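Secreted protein ASP-2 (Necator americanus, PDB 1U53) has no firmly established biochemical activity but is a secreted hookworm protein of the pathogenesis-related-1 (CAP) family and a vaccine antigen for human hookworm infection. Local coordinates at residues Val59-Thr62 with Ala63-Ala67; Asn78-Gly82 with Leu83-Ile87; Asn186-Lys189 with Glu190-Leu193; Met12-Glu15 with Ala16-Lys19. All coordinates share one frame; numbering follows the deposited sequence.

Interaction 1: Val59-Thr62 with Ala63-Ala67; sequences VEKT and AMNNA
Val-59 opens a run of i to i+4 bonds, its O accepting from Ala-63 N at 3.0 Å, and the whole piece is α-helix, part of helix 57-67. The isopropyl group of Val-59 turns away from the next turn and packs on Gln-162 of strand 157-164. At Glu-60 the carbonyl takes the N-H of Met-64, with O and N only 2.7 Å apart. The buried carboxylate of Glu-60 leaves the helix to meet Tyr-55, Asn-10 and Arg-17.

Lys-61 does more across the turn. Its O receives Asn-65 N at 3.0 Å, and the Met-64 chain, bent at its last torsion (chi3 69°), brings CE to 4.0 Å from the same Lys-61 O. The lysine chain runs out extended, with a turn at the end that places NZ 3.0 Å from a water; that water donates to Asn-65 OD1 at 2.9 Å. With CG beside its own backbone N (chi1 -70°), the Asn-65 amide folds back over the preceding turn and can meet this water.

Thr-62 closes the segment. Its CG2 lies 4.0 Å from Asn-65 ND2, the two side chains crossing at a slant, while OG1 is hydrogen-bonded to Gln-162. Asn-66 N reaches Thr-62 O in a weak bond of 3.3 Å, and the buried side-chain amide of Asn-66 is held by Tyr-158, Lys-73 and Glu-85.

The chemistry therefore divides by side: Lys-61 and Asn-65 share a water on the exposed surface, whereas the buried polar ends of Glu-60 and Asn-66 are satisfied by other parts of the fold.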
loop_
_atom_site.group_PDB
_atom_site.type_symbol
_atom_site.label_atom_id
_atom_site.label_comp_id
_atom_site.label_asym_id
_atom_site.label_seq_id
_atom_site.Cartn_x
_atom_site.Cartn_y
_atom_site.Cartn_z
ATOM N N VAL A 59 6.975 4.421 -11.058
ATOM C CA VAL A 59 6.536 4.741 -9.695
ATOM C C VAL A 59 7.672 4.439 -8.737
ATOM O O VAL A 59 7.930 5.212 -7.806
ATOM C CB VAL A 59 5.297 3.947 -9.351
ATOM C CG1 VAL A 59 4.847 4.281 -7.908
ATOM C CG2 VAL A 59 4.150 4.372 -10.344
ATOM N N GLU A 60 8.382 3.328 -8.949
ATOM C CA GLU A 60 9.602 3.069 -8.122
ATOM C C GLU A 60 10.629 4.214 -8.209
ATOM O O GLU A 60 11.260 4.598 -7.219
ATOM C CB GLU A 60 10.285 1.763 -8.559
ATOM C CG GLU A 60 11.597 1.514 -7.860
ATOM C CD GLU A 60 12.181 0.183 -8.277
ATOM O OE1 GLU A 60 13.195 0.227 -8.996
ATOM O OE2 GLU A 60 11.612 -0.876 -7.900
ATOM N N LYS A 61 10.740 4.792 -9.420
ATOM C CA LYS A 61 11.717 5.857 -9.657
ATOM C C LYS A 61 11.399 7.036 -8.807
ATOM O O LYS A 61 12.275 7.576 -8.160
ATOM C CB LYS A 61 11.633 6.311 -11.107
ATOM C CG LYS A 61 12.492 7.504 -11.418
ATOM C CD LYS A 61 12.187 8.000 -12.821
ATOM C CE LYS A 61 13.040 9.221 -13.165
ATOM N NZ LYS A 61 14.541 8.989 -13.013
ATOM N N THR A 62 10.138 7.438 -8.775
ATOM C CA THR A 62 9.796 8.594 -7.906
ATOM C C THR A 62 9.846 8.258 -6.404
ATOM O O THR A 62 10.226 9.082 -5.590
ATOM C CB THR A 62 8.447 9.256 -8.313
ATOM O OG1 THR A 62 7.448 8.276 -8.603
ATOM C CG2 THR A 62 8.684 10.155 -9.560
ATOM N N ALA A 63 9.495 7.029 -6.031
ATOM C CA ALA A 63 9.688 6.617 -4.633
ATOM C C ALA A 63 11.159 6.694 -4.246
ATOM O O ALA A 63 11.536 7.199 -3.154
ATOM C CB ALA A 63 9.137 5.199 -4.422
ATOM N N MET A 64 12.016 6.210 -5.145
ATOM C CA MET A 64 13.466 6.344 -5.028
ATOM C C MET A 64 13.947 7.771 -4.835
ATOM O O MET A 64 14.838 8.032 -4.012
ATOM C CB MET A 64 14.167 5.720 -6.267
ATOM C CG MET A 64 15.685 5.763 -6.152
ATOM S SD MET A 64 16.385 5.033 -7.661
ATOM C CE MET A 64 15.959 6.272 -8.881
ATOM N N ASN A 65 13.397 8.708 -5.624
ATOM C CA ASN A 65 13.789 10.093 -5.508
ATOM C C ASN A 65 13.570 10.596 -4.075
ATOM O O ASN A 65 14.315 11.434 -3.604
ATOM C CB ASN A 65 12.987 10.962 -6.478
ATOM C CG ASN A 65 13.365 10.730 -7.924
ATOM O OD1 ASN A 65 14.380 10.095 -8.205
ATOM N ND2 ASN A 65 12.521 11.191 -8.856
ATOM N N ASN A 66 12.526 10.106 -3.398
ATOM C CA ASN A 66 12.307 10.460 -2.001
ATOM C C ASN A 66 13.296 9.722 -1.127
ATOM O O ASN A 66 14.094 10.332 -0.401
ATOM C CB ASN A 66 10.855 10.094 -1.603
ATOM C CG ASN A 66 10.510 10.460 -0.149
ATOM O OD1 ASN A 66 11.392 10.619 0.684
ATOM N ND2 ASN A 66 9.203 10.583 0.154
ATOM N N ALA A 67 13.281 8.402 -1.227
ATOM C CA ALA A 67 14.176 7.594 -0.356
ATOM C C ALA A 67 15.618 8.068 -0.399
ATOM O O ALA A 67 16.227 8.121 0.630
ATOM C CB ALA A 67 14.087 6.125 -0.708
HETATM O O HOH W 1 16.063 9.843 -10.601
#

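Interaction 2: Asn78-Gly82 with Leu83-Ile87; sequences NQRKG and LGENI
Leu-83 N donates to Arg-80 O at 2.9 Å and closes a type II beta turn, Arg-80 to Leu-83, that leads into strand 84-90. Gly-82 holds the third position with a positive phi of 78°, a conformation that glycine adopts easily. The strand starts with Gly-84, Glu-85, Asn-86 and Ile-87, the Gly-Glu-Asn-Ile sequence familiar from CAP proteins, and forms one outer edge of the central mixed sheet.

A second bond ties the turn from the side-chain end. Arg-80 NH1 donates to Leu-83 O at 3.1 Å, and the oxygen sits at the guanidinium edge, close to its plane. Arg-80 CG is placed between backbone N and carbonyl carbon (chi1 50°), and from there the chain stretches out to NE, passing Leu-83 O with CD at 3.5 Å. NH2 is held by the carbonyl of Ser-75, so the guanidinium spans two backbone oxygens, which should fix its rotation.

Glu-85 comes across Arg-80 at about a right angle. Its attraction to the guanidinium is a matter of charge alone: the salt bridge is long, with OE1 well out of the guanidinium plane, and the position of OE1 is itself less certain. OE2 is gripped by Ser-75, Gln-162 and Asn-66. Leu-83, meanwhile, packs on Val-59 and Thr-62 of helix 57-67. Over one guanidinium face, offset toward the rim, stands Glu-85 CB, 3.7 Å from Arg-80 NH1.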
loop_
_atom_site.group_PDB
_atom_site.type_symbol
_atom_site.label_atom_id
_atom_site.label_comp_id
_atom_site.label_asym_id
_atom_site.label_seq_id
_atom_site.Cartn_x
_atom_site.Cartn_y
_atom_site.Cartn_z
ATOM N N ASN A 78 4.145 17.552 -6.636
ATOM C CA ASN A 78 4.816 17.708 -7.907
ATOM C C ASN A 78 6.059 16.817 -8.022
ATOM O O ASN A 78 6.592 16.651 -9.116
ATOM C CB ASN A 78 5.155 19.180 -8.174
ATOM C CG ASN A 78 5.475 19.452 -9.610
ATOM O OD1 ASN A 78 6.520 20.049 -9.931
ATOM N ND2 ASN A 78 4.606 18.998 -10.509
ATOM N N GLN A 79 6.466 16.180 -6.921
ATOM C CA GLN A 79 7.599 15.227 -6.970
ATOM C C GLN A 79 7.108 13.774 -7.078
ATOM O O GLN A 79 7.907 12.821 -7.102
ATOM C CB GLN A 79 8.530 15.437 -5.778
ATOM C CG GLN A 79 9.371 16.663 -5.965
ATOM C CD GLN A 79 9.941 17.153 -4.680
ATOM O OE1 GLN A 79 11.017 16.717 -4.253
ATOM N NE2 GLN A 79 9.274 18.135 -4.075
ATOM N N ARG A 80 5.783 13.633 -7.143
ATOM C CA ARG A 80 5.165 12.337 -7.356
ATOM C C ARG A 80 3.815 12.555 -7.995
ATOM O O ARG A 80 2.754 12.188 -7.454
ATOM C CB ARG A 80 5.011 11.640 -6.011
ATOM C CG ARG A 80 4.363 12.510 -4.950
ATOM C CD ARG A 80 3.863 11.641 -3.798
ATOM N NE ARG A 80 3.755 12.355 -2.531
ATOM C CZ ARG A 80 2.697 12.348 -1.732
ATOM N NH1 ARG A 80 1.593 11.675 -2.079
ATOM N NH2 ARG A 80 2.732 13.020 -0.572
ATOM N N LYS A 81 3.823 13.196 -9.165
ATOM C CA LYS A 81 2.560 13.605 -9.746
ATOM C C LYS A 81 1.587 12.464 -9.917
ATOM O O LYS A 81 1.896 11.450 -10.525
ATOM C CB LYS A 81 2.787 14.278 -11.097
ATOM C CG LYS A 81 3.469 15.607 -10.943
ATOM C CD LYS A 81 3.782 16.228 -12.274
ATOM C CE LYS A 81 5.260 16.021 -12.614
ATOM N NZ LYS A 81 5.580 14.692 -13.207
ATOM N N GLY A 82 0.401 12.668 -9.395
ATOM C CA GLY A 82 -0.673 11.707 -9.578
ATOM C C GLY A 82 -0.547 10.488 -8.671
ATOM O O GLY A 82 -1.263 9.489 -8.896
ATOM N N LEU A 83 0.347 10.555 -7.686
ATOM C CA LEU A 83 0.646 9.358 -6.848
ATOM C C LEU A 83 0.442 9.563 -5.368
ATOM O O LEU A 83 0.670 10.669 -4.846
ATOM C CB LEU A 83 2.097 8.924 -7.034
ATOM C CG LEU A 83 2.440 8.588 -8.470
ATOM C CD1 LEU A 83 3.964 8.384 -8.565
ATOM C CD2 LEU A 83 1.696 7.340 -8.946
ATOM N N GLY A 84 0.055 8.479 -4.660
ATOM C CA GLY A 84 -0.010 8.496 -3.193
ATOM C C GLY A 84 1.330 7.990 -2.657
ATOM O O GLY A 84 2.244 7.627 -3.432
ATOM N N GLU A 85 1.470 7.964 -1.330
ATOM C CA GLU A 85 2.780 7.634 -0.787
ATOM C C GLU A 85 2.659 7.164 0.665
ATOM O O GLU A 85 1.923 7.796 1.484
ATOM C CB GLU A 85 3.657 8.872 -0.799
ATOM C CG GLU A 85 5.120 8.628 -0.282
ATOM C CD GLU A 85 5.902 9.925 -0.384
ATOM O OE1 GLU A 85 5.630 10.851 0.430
ATOM O OE2 GLU A 85 6.704 10.062 -1.342
ATOM N N ASN A 86 3.385 6.086 0.991
ATOM C CA ASN A 86 3.530 5.625 2.400
ATOM C C ASN A 86 5.002 5.600 2.701
ATOM O O ASN A 86 5.803 5.201 1.867
ATOM C CB ASN A 86 3.037 4.190 2.551
ATOM C CG ASN A 86 1.528 4.110 2.698
ATOM O OD1 ASN A 86 0.920 5.083 3.176
ATOM N ND2 ASN A 86 0.934 2.944 2.411
ATOM N N ILE A 87 5.380 6.049 3.907
ATOM C CA ILE A 87 6.812 6.016 4.244
ATOM C C ILE A 87 7.030 5.238 5.553
ATOM O O ILE A 87 6.098 5.093 6.374
ATOM C CB ILE A 87 7.425 7.438 4.363
ATOM C CG1 ILE A 87 6.765 8.230 5.491
ATOM C CG2 ILE A 87 7.356 8.146 3.006
ATOM C CD1 ILE A 87 7.396 9.639 5.669
#

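Interaction 3: Asn186-Lys189 with Glu190-Leu193; sequences NCDK and EKGL
Asp-188 and Leu-193 pair across a tight antiparallel hairpin, Asp-188 N donating to Leu-193 O at 2.7 Å, nearly in line with the carbonyl. The return strand carries a G1 beta bulge: Gly-192, with phi 69°, and Leu-193 both face Asp-188. The carbonyl of Asp-188 gathers three N-H groups at once, from Lys-191, Gly-192 and Leu-193. All three bonds are weak; the shortest is Gly-192 N to Asp-188 O at 2.8 Å.

The side chain of Lys-191 passes at a slant over the Asp-188 carboxylate, and every atom from CB to NZ comes near one of its oxygens. CB starts 4.1 Å from Asp-188 OD1, and CG follows at 3.8 Å from that oxygen. CD then comes to 3.0 Å from OD2 of Asp-188, a close methylene approach. CE stands slightly farther off, 3.4 Å from Asp-188 OD2. Finally a bend at the last torsion (chi4 92°) curls NZ back onto the carboxylate, where it donates to Asp-188 OD2 at 2.9 Å through the syn lone pair and weakly to OD1. The carboxylate is thus engaged through both oxygens in a salt bridge that closes over the loop. Glu-190 adds its CB, 3.7 Å from Asp-188 OD1.

Around this hairpin, Cys-187 forms a disulfide with Cys-181, and Asn-186 continues the backbone pairing with Ser-195 beyond the short strand 193-194. Leu-193 packs on Met-50 and Thr-52 in the loop that precedes strand 54-55, while Lys-191 O is hydrogen-bonded to Ser-29 near the far end of helix 14-32.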
loop_
_atom_site.group_PDB
_atom_site.type_symbol
_atom_site.label_atom_id
_atom_site.label_comp_id
_atom_site.label_asym_id
_atom_site.label_seq_id
_atom_site.Cartn_x
_atom_site.Cartn_y
_atom_site.Cartn_z
ATOM N N ASN A 186 -13.715 -9.463 -14.463
ATOM C CA ASN A 186 -12.433 -10.153 -14.665
ATOM C C ASN A 186 -11.888 -10.509 -13.289
ATOM O O ASN A 186 -10.954 -9.875 -12.821
ATOM C CB ASN A 186 -11.410 -9.253 -15.390
ATOM C CG ASN A 186 -11.862 -8.827 -16.797
ATOM O OD1 ASN A 186 -12.307 -9.638 -17.609
ATOM N ND2 ASN A 186 -11.684 -7.547 -17.096
ATOM N N CYS A 187 -12.467 -11.535 -12.671
ATOM C CA CYS A 187 -12.250 -11.913 -11.284
ATOM C C CYS A 187 -11.266 -13.042 -11.036
ATOM O O CYS A 187 -11.354 -14.107 -11.656
ATOM C CB CYS A 187 -13.574 -12.406 -10.726
ATOM S SG CYS A 187 -13.407 -13.104 -9.139
ATOM N N ASP A 188 -10.362 -12.812 -10.077
ATOM C CA ASP A 188 -9.434 -13.833 -9.574
ATOM C C ASP A 188 -10.219 -14.433 -8.411
ATOM O O ASP A 188 -10.360 -13.845 -7.318
ATOM C CB ASP A 188 -8.110 -13.156 -9.172
ATOM C CG ASP A 188 -7.015 -14.144 -8.710
ATOM O OD1 ASP A 188 -7.325 -15.274 -8.314
ATOM O OD2 ASP A 188 -5.831 -13.734 -8.705
ATOM N N LYS A 189 -10.846 -15.568 -8.682
ATOM C CA LYS A 189 -11.835 -16.083 -7.761
ATOM C C LYS A 189 -11.210 -16.561 -6.459
ATOM O O LYS A 189 -11.807 -16.447 -5.406
ATOM C CB LYS A 189 -12.600 -17.228 -8.418
ATOM C CG LYS A 189 -13.603 -16.729 -9.428
ATOM C CD LYS A 189 -14.580 -15.746 -8.767
ATOM C CE LYS A 189 -15.862 -15.601 -9.598
ATOM N NZ LYS A 189 -16.933 -14.811 -8.921
ATOM N N GLU A 190 -10.016 -17.117 -6.585
ATOM C CA GLU A 190 -9.211 -17.572 -5.458
ATOM C C GLU A 190 -8.978 -16.431 -4.465
ATOM O O GLU A 190 -9.085 -16.593 -3.242
ATOM C CB GLU A 190 -7.867 -18.075 -5.989
ATOM C CG GLU A 190 -7.983 -19.271 -6.923
ATOM C CD GLU A 190 -8.449 -20.514 -6.189
ATOM O OE1 GLU A 190 -7.811 -20.841 -5.148
ATOM O OE2 GLU A 190 -9.454 -21.138 -6.632
ATOM N N LYS A 191 -8.679 -15.257 -4.987
ATOM C CA LYS A 191 -8.292 -14.176 -4.094
ATOM C C LYS A 191 -9.338 -13.093 -3.850
ATOM O O LYS A 191 -9.123 -12.253 -3.004
ATOM C CB LYS A 191 -7.000 -13.551 -4.582
ATOM C CG LYS A 191 -5.863 -14.585 -4.821
ATOM C CD LYS A 191 -4.925 -14.060 -5.856
ATOM C CE LYS A 191 -3.839 -15.082 -6.309
ATOM N NZ LYS A 191 -4.296 -15.900 -7.531
ATOM N N GLY A 192 -10.461 -13.105 -4.578
ATOM C CA GLY A 192 -11.425 -12.020 -4.451
ATOM C C GLY A 192 -10.866 -10.735 -5.010
ATOM O O GLY A 192 -11.262 -9.663 -4.570
ATOM N N LEU A 193 -9.975 -10.832 -5.990
ATOM C CA LEU A 193 -9.363 -9.654 -6.599
ATOM C C LEU A 193 -9.768 -9.532 -8.065
ATOM O O LEU A 193 -9.846 -10.540 -8.770
ATOM C CB LEU A 193 -7.823 -9.721 -6.543
ATOM C CG LEU A 193 -7.219 -9.695 -5.140
ATOM C CD1 LEU A 193 -5.678 -9.826 -5.208
ATOM C CD2 LEU A 193 -7.636 -8.422 -4.441
#

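Interaction 4: Met12-Glu15 with Ala16-Lys19; sequences MSEE and ARQK
Ser-13 caps the N-terminus of helix 14-32: its OG accepts from Ala-16 N at 3.1 Å. The cap depends on chi1 of 64°, which sets OG between the serine's own backbone N and carbonyl carbon and turns it onto the first helical turn. The carbonyl of Ser-13 starts the regular helix bonding, receiving Arg-17 N at 3.0 Å.

Before the cap, Met-12 leaves its backbone with CG anti to N and then bends at chi2 (56°), a hook that wraps it round the helix start. Its CE packs on Ala-16 CB at 3.6 Å, while Met-12 CB lies over one face of the Arg-17 guanidinium, 3.6 Å from Arg-17 NH2.

Glu-14 approaches that guanidinium at its edge. A bend at chi2 (60°) folds its carboxylate across the arginine, the side chains crossing at about a right angle and their flat groups turned roughly half-way between parallel and perpendicular. OE1 accepts a hydrogen bond from Arg-17 NH1 at 3.0 Å, part of a salt bridge. NH1 also donates to a water at 3.1 Å, and the water donates in turn to Met-12 O. A negative Glu-14 in the first turn probably also suits the helix dipole.

Arg-17 itself, extended from CG to NE, carries these contacts inward: NE forms a salt bridge with Glu-60 of helix 57-67 and NH2 is bonded to Pro-8 O. Ala-16 and Lys-19 face helix 97-109, touching Lys-97, Ala-101 and Glu-102.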
loop_
_atom_site.group_PDB
_atom_site.type_symbol
_atom_site.label_atom_id
_atom_site.label_comp_id
_atom_site.label_asym_id
_atom_site.label_seq_id
_atom_site.Cartn_x
_atom_site.Cartn_y
_atom_site.Cartn_z
ATOM N N MET A 12 17.666 -1.363 -5.749
ATOM C CA MET A 12 16.501 -2.056 -5.239
ATOM C C MET A 12 16.592 -3.513 -5.696
ATOM O O MET A 12 16.942 -3.768 -6.840
ATOM C CB MET A 12 15.270 -1.371 -5.837
ATOM C CG MET A 12 14.013 -1.860 -5.303
ATOM S SD MET A 12 13.862 -1.761 -3.481
ATOM C CE MET A 12 12.185 -2.388 -3.471
ATOM N N SER A 13 16.315 -4.491 -4.826
ATOM C CA SER A 13 16.462 -5.862 -5.273
ATOM C C SER A 13 15.154 -6.422 -5.815
ATOM O O SER A 13 14.060 -6.001 -5.369
ATOM C CB SER A 13 16.936 -6.750 -4.102
ATOM O OG SER A 13 15.932 -6.786 -3.086
ATOM N N GLU A 14 15.246 -7.369 -6.751
ATOM C CA GLU A 14 14.060 -8.016 -7.273
ATOM C C GLU A 14 13.278 -8.707 -6.153
ATOM O O GLU A 14 12.045 -8.721 -6.161
ATOM C CB GLU A 14 14.388 -9.003 -8.395
ATOM C CG GLU A 14 13.210 -9.312 -9.305
ATOM C CD GLU A 14 12.622 -8.093 -10.046
ATOM O OE1 GLU A 14 13.316 -7.087 -10.277
ATOM O OE2 GLU A 14 11.429 -8.149 -10.412
ATOM N N GLU A 15 13.995 -9.252 -5.169
ATOM C CA GLU A 15 13.334 -9.908 -4.018
ATOM C C GLU A 15 12.466 -8.916 -3.246
ATOM O O GLU A 15 11.339 -9.227 -2.832
ATOM C CB GLU A 15 14.378 -10.490 -3.084
ATOM C CG GLU A 15 15.189 -11.654 -3.664
ATOM C CD GLU A 15 16.319 -11.257 -4.663
ATOM O OE1 GLU A 15 16.706 -10.072 -4.800
ATOM O OE2 GLU A 15 16.870 -12.192 -5.299
ATOM N N ALA A 16 12.975 -7.699 -3.073
ATOM C CA ALA A 16 12.216 -6.699 -2.325
ATOM C C ALA A 16 11.032 -6.213 -3.124
ATOM O O ALA A 16 9.938 -5.910 -2.574
ATOM C CB ALA A 16 13.138 -5.494 -1.938
ATOM N N ARG A 17 11.218 -6.080 -4.439
ATOM C CA ARG A 17 10.117 -5.638 -5.279
ATOM C C ARG A 17 9.037 -6.695 -5.214
ATOM O O ARG A 17 7.856 -6.365 -5.086
ATOM C CB ARG A 17 10.572 -5.507 -6.730
ATOM C CG ARG A 17 11.626 -4.470 -6.956
ATOM C CD ARG A 17 11.930 -4.361 -8.477
ATOM N NE ARG A 17 12.795 -3.202 -8.708
ATOM C CZ ARG A 17 14.040 -3.269 -9.146
ATOM N NH1 ARG A 17 14.550 -4.437 -9.523
ATOM N NH2 ARG A 17 14.753 -2.171 -9.317
ATOM N N GLN A 18 9.412 -7.974 -5.313
ATOM C CA GLN A 18 8.427 -9.042 -5.248
ATOM C C GLN A 18 7.728 -9.049 -3.913
ATOM O O GLN A 18 6.518 -9.228 -3.852
ATOM C CB GLN A 18 9.096 -10.398 -5.504
ATOM C CG GLN A 18 9.546 -10.506 -6.965
ATOM C CD GLN A 18 10.199 -11.849 -7.302
ATOM O OE1 GLN A 18 10.630 -12.592 -6.419
ATOM N NE2 GLN A 18 10.268 -12.155 -8.588
ATOM N N LYS A 19 8.481 -8.815 -2.839
ATOM C CA LYS A 19 7.867 -8.841 -1.509
ATOM C C LYS A 19 6.835 -7.748 -1.385
ATOM O O LYS A 19 5.716 -7.972 -0.921
ATOM C CB LYS A 19 8.948 -8.733 -0.424
ATOM C CG LYS A 19 8.444 -8.865 1.003
ATOM C CD LYS A 19 7.858 -10.255 1.214
ATOM C CE LYS A 19 7.465 -10.511 2.628
ATOM N NZ LYS A 19 6.718 -11.822 2.673
HETATM O O HOH W 2 17.604 -4.780 -9.483
#

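Overall arrangement
Interactions 1, 2 and 4 form a connected group. Interactions 1 and 2 have centres about 9 Å apart and touch directly: Asn-66 ND2 lies 3.0 Å from Glu-85 OE2, a probable hydrogen bond, and Leu-83 CD1 packs 3.5 Å from Thr-62 OG1. This binds helix 57-67 to the outer strand 84-90. Toward the N-terminus, Arg-17 NE and Glu-60 OE2, 2.7 Å apart, join interaction 4 to interaction 1, although interactions 2 and 4 stay about 11 Å apart at their nearest atoms. Interaction 3 belongs to the cysteine-rich C-terminal region, opposite interactions 1 and 2 across the chain's centre, with nearest atoms about 18 and 16 Å away.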